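Local coordinates for Orf c02003 protein (Sulfolobus solfataricus P2, PDB 2Q00) that is of unknown function but belongs to the archaeal PaREP1/PaREP8 family of helical proteins, placed in a clan with nucleotidyltransferase C-terminal domains, at residues Glu13-Leu18 with Lys106-Val111; Gln25-Tyr30 with Trp87-Glu92; Ile43-Lys48 with Arg73-Glu78; Asn64-Ser69 with Ile81-Ala86. All coordinates share one frame; numbering follows the deposited sequence.

The four contacts tie together an all-helical single chain. Contact 1 joins helices 6-19 and 101-122, near the chain ends. Contact 2, within its span, joins helices 23-45 and 79-95. Their centres are about 9 Å apart, and Tyr-30 connects them through Glu-15. Contact 4 pairs helix 79-95 with helix 62-71, its centre about 13 Å from that of contact 2. Contact 3 joins the end of helix 23-45 to the loop after helix 62-71, about 23 Å from contacts 1 and 2, centre to centre. Contacts 3 and 4 cross along the chain, their centres about 12 Å apart. Helices distant in sequence are locked into one bundle. Contacts 2 and 4 are buried; 1 and 3 are superficial.

Contact 1: residues Glu13-Leu18 with Lys106-Val111; sequences EAEEFL and KLKEDV
Lys-108 lays its side chain across the ends of Glu-15 and Leu-18, meeting each at about a right angle. Its CE carbon makes the nearest approaches. Leu-18 CD1 touches Lys-108 CE at 3.6 Å, and Glu-15 OE1 lies 3.1 Å from the same carbon. The charged end is a little further off. Glu-15 OE1 and Lys-108 NZ are 3.6 Å apart, a long salt bridge. Lys-108 NZ also pairs with Glu-109 OE1 at 3.4 Å, one residue along its own helix. Glu-15, Lys-108 and Glu-109 thus form a salt-bridge network with the lysine in the middle. Glu-15 OE1 and Glu-109 OE1 are 6.7 Å apart.

The network spans helices 6-19 and 101-122, the first and last of this helical fold. It sits at the surface, where little area is buried. Helix 23-45 lies next to both through Tyr-30, whose ring side chain touches Leu-18 and Lys-108.

Tyr-30 also gives Glu-15 its strongest polar partner. Tyr-30 OH is probably hydrogen-bonded to Glu-15 OE1, so this one oxygen serves both the tyrosine and the lysine. The bend at chi2 (-82°) swings the Glu-15 carboxylate toward Lys-108. Lys-108 is bent at chi4 (-62°), which turns NZ back toward Glu-109. Lys-108 NZ also makes a weak hydrogen bond to Tyr-11 OH.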
loop_
_atom_site.group_PDB
_atom_site.type_symbol
_atom_site.label_atom_id
_atom_site.label_comp_id
_atom_site.label_asym_id
_atom_site.label_seq_id
_atom_site.Cartn_x
_atom_site.Cartn_y
_atom_site.Cartn_z
ATOM N N GLU A 13 10.155 -1.459 -7.291
ATOM C CA GLU A 13 10.165 -0.449 -8.352
ATOM C C GLU A 13 10.096 0.977 -7.749
ATOM O O GLU A 13 10.682 1.927 -8.298
ATOM C CB GLU A 13 8.995 -0.660 -9.329
ATOM C CG GLU A 13 8.925 -2.047 -9.973
ATOM C CD GLU A 13 7.778 -2.155 -10.993
ATOM O OE1 GLU A 13 6.657 -1.659 -10.694
ATOM O OE2 GLU A 13 7.991 -2.739 -12.092
ATOM N N ALA A 14 9.387 1.130 -6.629
ATOM C CA ALA A 14 9.303 2.440 -5.979
ATOM C C ALA A 14 10.712 2.767 -5.462
ATOM O O ALA A 14 11.204 3.880 -5.634
ATOM C CB ALA A 14 8.301 2.411 -4.827
ATOM N N GLU A 15 11.355 1.778 -4.846
ATOM C CA GLU A 15 12.707 1.935 -4.324
ATOM C C GLU A 15 13.669 2.404 -5.428
ATOM O O GLU A 15 14.492 3.291 -5.206
ATOM C CB GLU A 15 13.200 0.605 -3.756
ATOM C CG GLU A 15 12.426 0.084 -2.563
ATOM C CD GLU A 15 12.874 0.716 -1.255
ATOM O OE1 GLU A 15 12.445 1.853 -0.948
ATOM O OE2 GLU A 15 13.668 0.076 -0.532
ATOM N N GLU A 16 13.562 1.809 -6.615
ATOM C CA GLU A 16 14.432 2.181 -7.731
ATOM C C GLU A 16 14.284 3.655 -8.096
ATOM O O GLU A 16 15.277 4.375 -8.221
ATOM C CB GLU A 16 14.129 1.328 -8.971
ATOM C CG GLU A 16 14.658 -0.103 -8.911
ATOM C CD GLU A 16 14.440 -0.880 -10.217
ATOM O OE1 GLU A 16 15.004 -1.993 -10.340
ATOM O OE2 GLU A 16 13.707 -0.382 -11.114
ATOM N N PHE A 17 13.039 4.088 -8.285
ATOM C CA PHE A 17 12.731 5.473 -8.626
ATOM C C PHE A 17 13.252 6.440 -7.575
ATOM O O PHE A 17 13.774 7.509 -7.907
ATOM C CB PHE A 17 11.221 5.652 -8.764
ATOM C CG PHE A 17 10.667 5.141 -10.052
ATOM C CD1 PHE A 17 11.136 5.641 -11.265
ATOM C CD2 PHE A 17 9.656 4.183 -10.057
ATOM C CE1 PHE A 17 10.607 5.198 -12.472
ATOM C CE2 PHE A 17 9.112 3.726 -11.255
ATOM C CZ PHE A 17 9.585 4.236 -12.471
ATOM N N LEU A 18 13.099 6.058 -6.310
ATOM C CA LEU A 18 13.556 6.882 -5.193
ATOM C C LEU A 18 15.069 7.089 -5.340
ATOM O O LEU A 18 15.564 8.217 -5.300
ATOM C CB LEU A 18 13.250 6.174 -3.870
ATOM C CG LEU A 18 13.079 7.013 -2.599
ATOM C CD1 LEU A 18 13.087 6.087 -1.369
ATOM C CD2 LEU A 18 14.198 8.048 -2.494
ATOM N N LYS A 106 9.993 8.566 4.982
ATOM C CA LYS A 106 9.256 8.367 6.220
ATOM C C LYS A 106 7.930 7.632 6.006
ATOM O O LYS A 106 7.593 6.715 6.755
ATOM C CB LYS A 106 8.999 9.734 6.858
ATOM C CG LYS A 106 8.613 9.693 8.329
ATOM C CD LYS A 106 8.409 11.122 8.889
ATOM C CE LYS A 106 9.687 11.962 8.817
ATOM N NZ LYS A 106 9.431 13.384 9.206
ATOM N N LEU A 107 7.176 8.054 4.993
ATOM C CA LEU A 107 5.889 7.434 4.684
ATOM C C LEU A 107 6.092 6.062 4.037
ATOM O O LEU A 107 5.463 5.087 4.444
ATOM C CB LEU A 107 5.061 8.335 3.747
ATOM C CG LEU A 107 4.608 9.721 4.255
ATOM C CD1 LEU A 107 4.179 10.588 3.082
ATOM C CD2 LEU A 107 3.464 9.587 5.248
ATOM N N LYS A 108 6.976 5.985 3.042
ATOM C CA LYS A 108 7.245 4.723 2.346
ATOM C C LYS A 108 7.586 3.618 3.348
ATOM O O LYS A 108 7.295 2.444 3.118
ATOM C CB LYS A 108 8.402 4.893 1.341
ATOM C CG LYS A 108 9.613 3.979 1.599
ATOM C CD LYS A 108 10.897 4.774 1.526
ATOM C CE LYS A 108 12.130 3.881 1.366
ATOM N NZ LYS A 108 12.361 2.929 2.493
ATOM N N GLU A 109 8.193 3.999 4.469
ATOM C CA GLU A 109 8.554 3.013 5.485
ATOM C C GLU A 109 7.304 2.340 6.063
ATOM O O GLU A 109 7.345 1.175 6.449
ATOM C CB GLU A 109 9.374 3.675 6.596
ATOM C CG GLU A 109 10.155 2.695 7.469
ATOM C CD GLU A 109 11.029 1.717 6.666
ATOM O OE1 GLU A 109 11.777 2.142 5.739
ATOM O OE2 GLU A 109 10.966 0.510 6.980
ATOM N N ASP A 110 6.195 3.070 6.124
ATOM C CA ASP A 110 4.950 2.495 6.636
ATOM C C ASP A 110 4.385 1.510 5.589
ATOM O O ASP A 110 3.679 0.539 5.928
ATOM C CB ASP A 110 3.917 3.601 6.931
ATOM C CG ASP A 110 4.267 4.438 8.169
ATOM O OD1 ASP A 110 4.868 3.909 9.134
ATOM O OD2 ASP A 110 3.915 5.639 8.184
ATOM N N VAL A 111 4.682 1.783 4.319
ATOM C CA VAL A 111 4.249 0.903 3.238
ATOM C C VAL A 111 5.006 -0.428 3.356
ATOM O O VAL A 111 4.411 -1.496 3.245
ATOM C CB VAL A 111 4.548 1.511 1.853
ATOM C CG1 VAL A 111 4.170 0.519 0.765
ATOM C CG2 VAL A 111 3.778 2.810 1.678
#

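Contact 2: residues Gln25-Tyr30 with Trp87-Glu92; sequences QACEKY and WTLHVE
Leu-89 and Cys-27 form the centre of this contact, with Glu-28 and His-90 alongside. The arrangement is a packed pair of helices within a helical bundle. Segments 25-30 and 87-92 run roughly antiparallel, at 140°, with their axes 8.2 Å apart at closest approach. The backbones come near each other here: Cys-27 CA and Leu-89 CA are 5.3 Å apart.

Leu-89 points at the opposite helix and divides its two methyls between two residues. Leu-89 CD2 lies 3.8 Å from Cys-27 SG. Leu-89 CD1 reaches Tyr-30 CB, also at 3.8 Å, and meets the tyrosine ring obliquely. Cys-27 packs against the leucine with its CB as well, which lies 3.7 Å from Leu-89 O. Leu-107 and Val-111 of helix 101-122 also touch Leu-89, so three helices meet around this one side chain.

On the other flank, Glu-28 and His-90 lie side by side and point the same way. Both carry CG anti to the backbone N (chi1 -170° and -173°). The carboxylate then turns through a bend at chi2 of Glu-28. The His-90 ring is also stacked with Tyr-31. Glu-28 OE2 has a weak, long ion pair with Arg-59, whereas OE1 is buried and has no hydrogen-bond partner in the model. Glu-28 OE1 sits at the edge of the imidazole, near its plane, 3.1 Å from His-90 CD2.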
loop_
_atom_site.group_PDB
_atom_site.type_symbol
_atom_site.label_atom_id
_atom_site.label_comp_id
_atom_site.label_asym_id
_atom_site.label_seq_id
_atom_site.Cartn_x
_atom_site.Cartn_y
_atom_site.Cartn_z
ATOM N N GLN A 25 7.250 9.296 -9.269
ATOM C CA GLN A 25 7.021 7.921 -9.685
ATOM C C GLN A 25 7.075 6.969 -8.502
ATOM O O GLN A 25 6.215 6.091 -8.362
ATOM C CB GLN A 25 8.056 7.526 -10.743
ATOM C CG GLN A 25 7.661 7.934 -12.154
ATOM C CD GLN A 25 6.601 7.010 -12.737
ATOM O OE1 GLN A 25 6.885 5.853 -13.058
ATOM N NE2 GLN A 25 5.373 7.509 -12.861
ATOM N N ALA A 26 8.081 7.152 -7.652
ATOM C CA ALA A 26 8.260 6.322 -6.475
ATOM C C ALA A 26 7.008 6.347 -5.604
ATOM O O ALA A 26 6.496 5.290 -5.215
ATOM C CB ALA A 26 9.484 6.798 -5.675
ATOM N N CYS A 27 6.512 7.545 -5.297
ATOM C CA CYS A 27 5.302 7.679 -4.476
ATOM C C CYS A 27 4.159 6.830 -5.016
ATOM O O CYS A 27 3.506 6.092 -4.275
ATOM C CB CYS A 27 4.839 9.145 -4.418
ATOM S SG CYS A 27 5.925 10.238 -3.478
ATOM N N GLU A 28 3.912 6.942 -6.314
ATOM C CA GLU A 28 2.835 6.190 -6.934
ATOM C C GLU A 28 3.058 4.680 -6.851
ATOM O O GLU A 28 2.107 3.920 -6.657
ATOM C CB GLU A 28 2.654 6.632 -8.391
ATOM C CG GLU A 28 1.389 6.069 -9.049
ATOM C CD GLU A 28 0.185 6.010 -8.097
ATOM O OE1 GLU A 28 -0.124 7.022 -7.426
ATOM O OE2 GLU A 28 -0.455 4.938 -8.020
ATOM N N LYS A 29 4.310 4.241 -6.983
ATOM C CA LYS A 29 4.604 2.813 -6.914
ATOM C C LYS A 29 4.467 2.318 -5.492
ATOM O O LYS A 29 4.011 1.187 -5.261
ATOM C CB LYS A 29 6.005 2.511 -7.447
ATOM C CG LYS A 29 6.024 2.094 -8.915
ATOM C CD LYS A 29 5.885 3.258 -9.866
ATOM C CE LYS A 29 5.039 2.888 -11.084
ATOM N NZ LYS A 29 5.320 1.524 -11.615
ATOM N N TYR A 30 4.861 3.160 -4.538
ATOM C CA TYR A 30 4.742 2.805 -3.130
ATOM C C TYR A 30 3.266 2.661 -2.808
ATOM O O TYR A 30 2.873 1.776 -2.054
ATOM C CB TYR A 30 5.348 3.884 -2.236
ATOM C CG TYR A 30 6.857 3.845 -2.129
ATOM C CD1 TYR A 30 7.503 2.728 -1.604
ATOM C CD2 TYR A 30 7.638 4.935 -2.539
ATOM C CE1 TYR A 30 8.889 2.689 -1.486
ATOM C CE2 TYR A 30 9.030 4.913 -2.422
ATOM C CZ TYR A 30 9.654 3.779 -1.891
ATOM O OH TYR A 30 11.025 3.723 -1.749
ATOM N N TRP A 87 -1.987 6.533 1.463
ATOM C CA TRP A 87 -2.894 7.515 0.877
ATOM C C TRP A 87 -2.184 8.854 0.722
ATOM O O TRP A 87 -2.285 9.495 -0.324
ATOM C CB TRP A 87 -4.149 7.656 1.760
ATOM C CG TRP A 87 -5.230 8.540 1.180
ATOM C CD1 TRP A 87 -5.666 9.744 1.675
ATOM C CD2 TRP A 87 -5.971 8.317 -0.028
ATOM N NE1 TRP A 87 -6.624 10.283 0.843
ATOM C CE2 TRP A 87 -6.830 9.430 -0.209
ATOM C CE3 TRP A 87 -5.992 7.291 -0.979
ATOM C CZ2 TRP A 87 -7.695 9.541 -1.303
ATOM C CZ3 TRP A 87 -6.851 7.404 -2.067
ATOM C CH2 TRP A 87 -7.689 8.521 -2.221
ATOM N N THR A 88 -1.447 9.260 1.756
ATOM C CA THR A 88 -0.711 10.534 1.732
ATOM C C THR A 88 0.275 10.551 0.581
ATOM O O THR A 88 0.424 11.557 -0.124
ATOM C CB THR A 88 0.108 10.767 3.003
ATOM O OG1 THR A 88 -0.748 10.726 4.151
ATOM C CG2 THR A 88 0.809 12.116 2.921
ATOM N N LEU A 89 0.974 9.437 0.415
ATOM C CA LEU A 89 1.928 9.318 -0.668
ATOM C C LEU A 89 1.169 9.508 -1.976
ATOM O O LEU A 89 1.631 10.210 -2.875
ATOM C CB LEU A 89 2.599 7.930 -0.640
ATOM C CG LEU A 89 3.758 7.777 0.347
ATOM C CD1 LEU A 89 4.197 6.343 0.477
ATOM C CD2 LEU A 89 4.898 8.645 -0.148
ATOM N N HIS A 90 -0.003 8.887 -2.064
ATOM C CA HIS A 90 -0.823 8.961 -3.263
ATOM C C HIS A 90 -1.260 10.382 -3.611
ATOM O O HIS A 90 -0.968 10.883 -4.703
ATOM C CB HIS A 90 -2.064 8.078 -3.098
ATOM C CG HIS A 90 -2.884 7.950 -4.344
ATOM N ND1 HIS A 90 -4.242 7.714 -4.321
ATOM C CD2 HIS A 90 -2.533 8.007 -5.652
ATOM C CE1 HIS A 90 -4.695 7.632 -5.560
ATOM N NE2 HIS A 90 -3.677 7.806 -6.386
ATOM N N VAL A 91 -1.968 11.029 -2.688
ATOM C CA VAL A 91 -2.460 12.387 -2.915
ATOM C C VAL A 91 -1.367 13.456 -2.959
ATOM O O VAL A 91 -0.986 13.925 -4.030
ATOM C CB VAL A 91 -3.488 12.785 -1.841
ATOM C CG1 VAL A 91 -3.949 14.210 -2.070
ATOM C CG2 VAL A 91 -4.669 11.834 -1.884
ATOM N N GLU A 92 -0.865 13.834 -1.790
ATOM C CA GLU A 92 0.178 14.850 -1.681
ATOM C C GLU A 92 1.453 14.548 -2.461
ATOM O O GLU A 92 2.179 15.462 -2.851
ATOM C CB GLU A 92 0.528 15.060 -0.210
ATOM C CG GLU A 92 -0.560 15.775 0.560
ATOM C CD GLU A 92 -0.291 15.805 2.043
ATOM O OE1 GLU A 92 0.844 16.157 2.430
ATOM O OE2 GLU A 92 -1.218 15.480 2.818
#

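Contact 3: residues Ile43-Lys48 with Arg73-Glu78; sequences IENNLK and RSNNTE
The flat amides of Asn-45 and Asn-75 carry the whole contact, their planes turned 68° apart. The Asn-75 amide brings its ND2 to the outer end of the Asn-45 amide, 3.6 Å from Asn-45 CG. The two terminal atoms of Asn-45 are probably exchanged in the model, so the polarity of the pairing stays open. Both side chains point across the gap from their backbones. The first torsion of Asn-75 carries its amide over toward helix 23-45. The backbones stay well separated, with Asn-45 CA and Asn-75 CA 8.1 Å apart. Little surface is buried.

The contact joins a helix end to a loop. Asn-46, with positive phi, is the C-prime residue of a Schellman motif that closes helix 23-45. In this motif Leu-47 N returns to Val-42 O. Leu-47 follows directly as the N-cap residue of helix 48-52. Leu-72 packs against both Asn-45 and Leu-47.

The loop 73-78 leads into helix 79-95. Asn-76 makes an Asx turn there: its OD1 accepts from Glu-78 N at 2.9 Å. The bond is bent, with an N-H...O angle of 137°, and the donor is tilted 20° from the carbonyl plane. Glu-78 OE1 forms a salt bridge with Lys-113 of helix 101-122, and Phe-117 of the same helix packs on Asn-76 and Glu-78.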
loop_
_atom_site.group_PDB
_atom_site.type_symbol
_atom_site.label_atom_id
_atom_site.label_comp_id
_atom_site.label_asym_id
_atom_site.label_seq_id
_atom_site.Cartn_x
_atom_site.Cartn_y
_atom_site.Cartn_z
ATOM N N ILE A 43 -7.867 -11.013 0.678
ATOM C CA ILE A 43 -7.959 -12.365 0.150
ATOM C C ILE A 43 -7.614 -13.410 1.203
ATOM O O ILE A 43 -8.350 -14.374 1.389
ATOM C CB ILE A 43 -7.009 -12.550 -1.051
ATOM C CG1 ILE A 43 -7.420 -11.607 -2.187
ATOM C CG2 ILE A 43 -7.010 -14.004 -1.508
ATOM C CD1 ILE A 43 -8.852 -11.788 -2.669
ATOM N N GLU A 44 -6.494 -13.221 1.889
ATOM C CA GLU A 44 -6.079 -14.171 2.916
ATOM C C GLU A 44 -7.036 -14.214 4.110
ATOM O O GLU A 44 -7.486 -15.289 4.507
ATOM C CB GLU A 44 -4.661 -13.856 3.394
ATOM C CG GLU A 44 -3.596 -14.052 2.325
ATOM C CD GLU A 44 -3.622 -15.451 1.725
ATOM O OE1 GLU A 44 -3.499 -16.434 2.500
ATOM O OE2 GLU A 44 -3.765 -15.560 0.482
ATOM N N ASN A 45 -7.344 -13.058 4.689
ATOM C CA ASN A 45 -8.261 -13.024 5.822
ATOM C C ASN A 45 -9.660 -13.370 5.346
ATOM O O ASN A 45 -10.582 -13.516 6.146
ATOM C CB ASN A 45 -8.274 -11.646 6.482
ATOM C CG ASN A 45 -7.120 -11.450 7.434
ATOM O OD1 ASN A 45 -5.966 -11.336 7.021
ATOM N ND2 ASN A 45 -7.426 -11.421 8.727
ATOM N N ASN A 46 -9.806 -13.483 4.033
ATOM C CA ASN A 46 -11.080 -13.825 3.424
ATOM C C ASN A 46 -12.235 -12.917 3.867
ATOM O O ASN A 46 -13.088 -13.308 4.671
ATOM C CB ASN A 46 -11.414 -15.286 3.737
ATOM C CG ASN A 46 -12.456 -15.857 2.801
ATOM O OD1 ASN A 46 -13.586 -15.371 2.737
ATOM N ND2 ASN A 46 -12.077 -16.894 2.060
ATOM N N LEU A 47 -12.260 -11.702 3.329
ATOM C CA LEU A 47 -13.306 -10.740 3.653
ATOM C C LEU A 47 -14.285 -10.565 2.494
ATOM O O LEU A 47 -14.201 -9.596 1.733
ATOM C CB LEU A 47 -12.686 -9.387 4.007
ATOM C CG LEU A 47 -12.270 -9.152 5.460
ATOM C CD1 LEU A 47 -11.496 -10.337 6.013
ATOM C CD2 LEU A 47 -11.441 -7.880 5.519
ATOM N N LYS A 48 -15.213 -11.511 2.373
ATOM C CA LYS A 48 -16.227 -11.493 1.319
ATOM C C LYS A 48 -16.917 -10.133 1.236
ATOM O O LYS A 48 -17.226 -9.645 0.148
ATOM C CB LYS A 48 -17.260 -12.589 1.578
ATOM N N ARG A 73 -8.305 -4.101 11.076
ATOM C CA ARG A 73 -7.776 -3.685 12.376
ATOM C C ARG A 73 -7.807 -4.833 13.391
ATOM O O ARG A 73 -7.033 -4.847 14.354
ATOM C CB ARG A 73 -8.572 -2.497 12.906
ATOM N N SER A 74 -8.701 -5.793 13.165
ATOM C CA SER A 74 -8.835 -6.948 14.049
ATOM C C SER A 74 -7.636 -7.891 13.908
ATOM O O SER A 74 -7.166 -8.468 14.895
ATOM C CB SER A 74 -10.134 -7.691 13.728
ATOM O OG SER A 74 -11.251 -6.819 13.826
ATOM N N ASN A 75 -7.146 -8.040 12.681
ATOM C CA ASN A 75 -5.993 -8.891 12.407
ATOM C C ASN A 75 -4.717 -8.203 12.901
ATOM O O ASN A 75 -3.852 -8.836 13.514
ATOM C CB ASN A 75 -5.896 -9.171 10.903
ATOM C CG ASN A 75 -4.623 -9.923 10.520
ATOM O OD1 ASN A 75 -3.517 -9.379 10.584
ATOM N ND2 ASN A 75 -4.781 -11.182 10.117
ATOM N N ASN A 76 -4.605 -6.906 12.624
ATOM C CA ASN A 76 -3.442 -6.132 13.054
ATOM C C ASN A 76 -3.793 -4.655 13.210
ATOM O O ASN A 76 -4.014 -3.953 12.223
ATOM C CB ASN A 76 -2.292 -6.284 12.058
ATOM C CG ASN A 76 -1.029 -5.602 12.534
ATOM O OD1 ASN A 76 -0.982 -4.382 12.652
ATOM N ND2 ASN A 76 0.000 -6.392 12.823
ATOM N N THR A 77 -3.829 -4.194 14.457
ATOM C CA THR A 77 -4.175 -2.811 14.773
ATOM C C THR A 77 -3.508 -1.722 13.917
ATOM O O THR A 77 -4.127 -0.692 13.629
ATOM C CB THR A 77 -3.928 -2.510 16.289
ATOM O OG1 THR A 77 -2.681 -3.082 16.716
ATOM C CG2 THR A 77 -5.062 -3.091 17.137
ATOM N N GLU A 78 -2.273 -1.952 13.479
ATOM C CA GLU A 78 -1.550 -0.961 12.683
ATOM C C GLU A 78 -1.931 -0.720 11.225
ATOM O O GLU A 78 -1.736 0.384 10.723
ATOM C CB GLU A 78 -0.058 -1.266 12.673
ATOM C CG GLU A 78 0.609 -1.390 14.013
ATOM C CD GLU A 78 2.121 -1.398 13.870
ATOM O OE1 GLU A 78 2.680 -0.370 13.413
ATOM O OE2 GLU A 78 2.752 -2.427 14.198
#

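Contact 4: residues Asn64-Ser69 with Ile81-Ala86; sequences NLFKAS and ILWKSA
Phe-66 and Trp-83 form an aromatic T-shaped pair. The edge of the indole's five-membered ring is directed at one face of the phenyl ring, with the planes at 87° and the centroids 4.5 Å apart. Trp-83 NE1 sits 3.3 Å above the phenyl plane, over its centre. A chi1 of 176° swings the indole out from its own helix toward helix 62-71.

Apolar packing continues along the indole. Leu-65 CB lies 3.3 Å from Trp-83 CZ2, and Leu-65 CG is 3.7 Å from Trp-83 CH2. Near the root of the ring, Ser-69 CB touches Trp-83 CB at 3.7 Å.

The polar part is local to one helix. Ser-69 OG donates to Phe-66 O at 2.6 Å, which ties the hydroxyl to the backbone of its own helix, one turn earlier.

The segments run nearly antiparallel, at 154°, on neighbouring helices 62-71 and 79-95 of the bundle. Ile-38 of helix 23-45 also packs on Trp-83, and Trp-87 meets Phe-66 edge-to-face. The placing of NE1 over the phenyl face is consistent with an N-H...pi interaction, which would give the indole N-H of this buried tryptophan an aromatic partner.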
loop_
_atom_site.group_PDB
_atom_site.type_symbol
_atom_site.label_atom_id
_atom_site.label_comp_id
_atom_site.label_asym_id
_atom_site.label_seq_id
_atom_site.Cartn_x
_atom_site.Cartn_y
_atom_site.Cartn_z
ATOM N N ASN A 64 -13.018 1.238 -0.858
ATOM C CA ASN A 64 -12.937 -0.185 -0.542
ATOM C C ASN A 64 -11.662 -0.431 0.250
ATOM O O ASN A 64 -11.679 -1.139 1.263
ATOM C CB ASN A 64 -12.898 -1.028 -1.812
ATOM C CG ASN A 64 -14.265 -1.261 -2.396
ATOM O OD1 ASN A 64 -15.122 -1.883 -1.767
ATOM N ND2 ASN A 64 -14.481 -0.767 -3.614
ATOM N N LEU A 65 -10.557 0.156 -0.218
ATOM C CA LEU A 65 -9.264 0.010 0.451
ATOM C C LEU A 65 -9.368 0.563 1.860
ATOM O O LEU A 65 -8.936 -0.072 2.820
ATOM C CB LEU A 65 -8.159 0.761 -0.301
ATOM C CG LEU A 65 -7.674 0.253 -1.666
ATOM C CD1 LEU A 65 -7.454 -1.259 -1.603
ATOM C CD2 LEU A 65 -8.689 0.608 -2.736
ATOM N N PHE A 66 -9.926 1.762 1.981
ATOM C CA PHE A 66 -10.107 2.355 3.303
ATOM C C PHE A 66 -10.955 1.397 4.153
ATOM O O PHE A 66 -10.577 1.074 5.278
ATOM C CB PHE A 66 -10.779 3.728 3.176
ATOM C CG PHE A 66 -9.808 4.858 2.933
ATOM C CD1 PHE A 66 -8.982 5.312 3.964
ATOM C CD2 PHE A 66 -9.711 5.459 1.677
ATOM C CE1 PHE A 66 -8.074 6.346 3.753
ATOM C CE2 PHE A 66 -8.807 6.495 1.447
ATOM C CZ PHE A 66 -7.983 6.942 2.490
ATOM N N LYS A 67 -12.083 0.933 3.615
ATOM C CA LYS A 67 -12.932 -0.004 4.355
ATOM C C LYS A 67 -12.094 -1.196 4.762
ATOM O O LYS A 67 -12.082 -1.612 5.925
ATOM C CB LYS A 67 -14.081 -0.544 3.499
ATOM C CG LYS A 67 -15.232 0.401 3.229
ATOM C CD LYS A 67 -16.446 -0.389 2.744
ATOM C CE LYS A 67 -17.408 0.460 1.906
ATOM N NZ LYS A 67 -16.883 0.759 0.528
ATOM N N ALA A 68 -11.408 -1.753 3.772
ATOM C CA ALA A 68 -10.566 -2.916 3.974
ATOM C C ALA A 68 -9.566 -2.704 5.102
ATOM O O ALA A 68 -9.415 -3.565 5.981
ATOM C CB ALA A 68 -9.840 -3.250 2.680
ATOM N N SER A 69 -8.883 -1.563 5.085
ATOM C CA SER A 69 -7.895 -1.269 6.119
ATOM C C SER A 69 -8.569 -1.235 7.497
ATOM O O SER A 69 -8.038 -1.782 8.467
ATOM C CB SER A 69 -7.179 0.062 5.828
ATOM O OG SER A 69 -8.077 1.158 5.804
ATOM N N ILE A 81 -3.611 2.579 9.985
ATOM C CA ILE A 81 -2.770 3.767 9.971
ATOM C C ILE A 81 -1.614 3.679 8.972
ATOM O O ILE A 81 -1.131 4.706 8.499
ATOM C CB ILE A 81 -2.267 4.112 11.385
ATOM C CG1 ILE A 81 -1.986 2.844 12.174
ATOM C CG2 ILE A 81 -3.334 4.918 12.121
ATOM C CD1 ILE A 81 -1.468 3.098 13.580
ATOM N N LEU A 82 -1.180 2.468 8.633
ATOM C CA LEU A 82 -0.124 2.314 7.634
ATOM C C LEU A 82 -0.775 2.718 6.316
ATOM O O LEU A 82 -0.164 3.372 5.460
ATOM C CB LEU A 82 0.355 0.866 7.560
ATOM C CG LEU A 82 1.440 0.416 8.545
ATOM C CD1 LEU A 82 1.215 1.058 9.891
ATOM C CD2 LEU A 82 1.424 -1.101 8.669
ATOM N N TRP A 83 -2.037 2.343 6.164
ATOM C CA TRP A 83 -2.764 2.695 4.957
ATOM C C TRP A 83 -2.842 4.216 4.738
ATOM O O TRP A 83 -2.712 4.690 3.603
ATOM C CB TRP A 83 -4.181 2.106 4.986
ATOM C CG TRP A 83 -4.967 2.542 3.798
ATOM C CD1 TRP A 83 -6.021 3.411 3.781
ATOM C CD2 TRP A 83 -4.691 2.217 2.424
ATOM N NE1 TRP A 83 -6.411 3.652 2.482
ATOM C CE2 TRP A 83 -5.613 2.931 1.631
ATOM C CE3 TRP A 83 -3.751 1.392 1.790
ATOM C CZ2 TRP A 83 -5.625 2.845 0.232
ATOM C CZ3 TRP A 83 -3.760 1.306 0.400
ATOM C CH2 TRP A 83 -4.693 2.031 -0.362
ATOM N N LYS A 84 -3.052 4.983 5.810
ATOM C CA LYS A 84 -3.136 6.442 5.679
ATOM C C LYS A 84 -1.882 6.985 4.997
ATOM O O LYS A 84 -1.975 7.796 4.070
ATOM C CB LYS A 84 -3.315 7.104 7.048
ATOM C CG LYS A 84 -4.653 6.788 7.722
ATOM C CD LYS A 84 -4.842 7.599 9.014
ATOM C CE LYS A 84 -6.156 7.255 9.728
ATOM N NZ LYS A 84 -6.205 5.845 10.236
ATOM N N SER A 85 -0.717 6.527 5.460
ATOM C CA SER A 85 0.568 6.934 4.880
ATOM C C SER A 85 0.583 6.666 3.371
ATOM O O SER A 85 1.075 7.483 2.572
ATOM C CB SER A 85 1.711 6.152 5.512
ATOM O OG SER A 85 1.732 6.337 6.905
ATOM N N ALA A 86 0.058 5.505 2.989
ATOM C CA ALA A 86 0.006 5.144 1.586
ATOM C C ALA A 86 -0.844 6.197 0.867
ATOM O O ALA A 86 -0.466 6.703 -0.199
ATOM C CB ALA A 86 -0.614 3.724 1.418
#